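Local coordinates for putative branched-chain amino acid transport system substrate-binding protein (Rhodopseudomonas palustris, PDB 3TX6) that probably serves as the periplasmic solute-binding component of an ABC transporter, capturing lignin-derived aromatic acids such as p-coumarate and related compounds, at residues M122-V125 against L126-M130. Residues are numbered along the deposited sequence; the frame is centred on the assembly and turned at random.
Sequences MGKV and LYEHM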
# COMPACT_ATOMS: atom_id res chain seq x y z
N MSE A 122 7.37 6.91 -3.98
CA MSE A 122 6.17 7.56 -4.48
C MSE A 122 6.31 9.07 -4.49
O MSE A 122 5.90 9.74 -5.45
CB MSE A 122 4.94 7.01 -3.71
CG MSE A 122 4.81 5.47 -3.82
SE MSE A 122 5.07 4.80 -5.60
CE MSE A 122 3.38 3.85 -5.90
N GLY A 123 6.90 9.63 -3.44
CA GLY A 123 7.19 11.03 -3.45
C GLY A 123 8.04 11.44 -4.65
O GLY A 123 7.71 12.41 -5.37
N LYS A 124 9.11 10.70 -4.93
CA LYS A 124 10.02 11.08 -6.02
C LYS A 124 9.30 11.19 -7.35
O LYS A 124 9.54 12.14 -8.10
CB LYS A 124 11.18 10.09 -6.14
CG LYS A 124 12.27 10.50 -7.14
CD LYS A 124 13.49 9.54 -7.08
CE LYS A 124 14.58 9.90 -8.10
NZ LYS A 124 15.81 9.02 -8.02
N VAL A 125 8.40 10.24 -7.64
CA VAL A 125 7.70 10.26 -8.93
C VAL A 125 6.79 11.49 -9.00
O VAL A 125 6.64 12.12 -10.05
CB VAL A 125 7.03 8.90 -9.31
CG1 VAL A 125 5.65 8.68 -8.66
CG2 VAL A 125 6.93 8.78 -10.81
N LEU A 126 6.18 11.87 -7.91
CA LEU A 126 5.33 13.05 -7.88
C LEU A 126 6.12 14.33 -7.99
O LEU A 126 5.76 15.23 -8.77
CB LEU A 126 4.50 13.09 -6.61
CG LEU A 126 3.50 11.93 -6.37
CD1 LEU A 126 2.89 12.06 -4.96
CD2 LEU A 126 2.42 11.91 -7.45
N TYR A 127 7.20 14.44 -7.23
CA TYR A 127 8.01 15.66 -7.25
C TYR A 127 8.72 15.85 -8.61
O TYR A 127 8.91 16.97 -9.06
CB TYR A 127 9.03 15.74 -6.10
CG TYR A 127 8.52 15.28 -4.74
CD1 TYR A 127 7.23 15.55 -4.34
CD2 TYR A 127 9.35 14.59 -3.84
CE1 TYR A 127 6.74 15.09 -3.14
CE2 TYR A 127 8.86 14.15 -2.62
CZ TYR A 127 7.56 14.39 -2.29
OH TYR A 127 7.01 13.97 -1.09
N GLU A 128 9.15 14.76 -9.22
CA GLU A 128 9.77 14.82 -10.55
C GLU A 128 8.81 15.47 -11.52
O GLU A 128 9.21 16.32 -12.30
CB GLU A 128 10.20 13.45 -11.08
CG GLU A 128 11.49 12.93 -10.44
CD GLU A 128 11.85 11.49 -10.85
OE1 GLU A 128 10.99 10.78 -11.42
OE2 GLU A 128 13.02 11.08 -10.60
N HIS A 129 7.56 15.01 -11.50
CA HIS A 129 6.54 15.61 -12.33
C HIS A 129 6.31 17.05 -12.03
O HIS A 129 6.20 17.86 -12.98
CB HIS A 129 5.24 14.83 -12.19
CG HIS A 129 4.18 15.30 -13.11
ND1 HIS A 129 3.34 16.30 -12.80
CD2 HIS A 129 3.84 14.87 -14.40
CE1 HIS A 129 2.50 16.51 -13.86
NE2 HIS A 129 2.79 15.60 -14.81
N MSE A 130 6.24 17.41 -10.74
CA MSE A 130 6.10 18.82 -10.35
C MSE A 130 7.17 19.64 -11.04
O MSE A 130 6.87 20.63 -11.68
CB MSE A 130 6.14 18.96 -8.82
CG MSE A 130 4.94 18.37 -8.05
SE MSE A 130 5.24 18.67 -6.11
CE MSE A 130 3.81 17.43 -5.50
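Tyr127 N donates to Gly123 O at 2.8 Å, a nearly straight bond (170° at the hydrogen) and the shortest of the i to i+4 bonds joining these two turns of helix 119-130. Glu128 N to Lys124 O follows at 2.9 Å, then Leu126 N to Met122 O, while the bond from His129 N to Val125 O is weak. The Tyr127 ring folds back along the helix: chi1 of -42° swings it toward Gly123 and chi2 of -37° turns one face over that residue, whose CA sits 3.9 Å from the ring centroid in a CH-pi contact. Gly123 O faces this same ring, 3.0 Å above its plane. The extended Lys124 chain crosses the Glu128 carboxylate, bringing CE to 3.2 Å from OE2, yet Lys124 NZ stays 4.3 Å from that oxygen, too far for a salt bridge. In this periplasmic binding protein fold, Val125 and Leu126 pack on Ala244 of strand 242-245, and Tyr127 meets helix 146-161, its OH hydrogen-bonded to Asp154. The absence of a side chain at Gly123 is consistent with the ring lying so close to its own helix, while the Tyr127 hydroxyl ties helix 119-130 to helix 146-161; any Lys124–Glu128 attraction is probably modest.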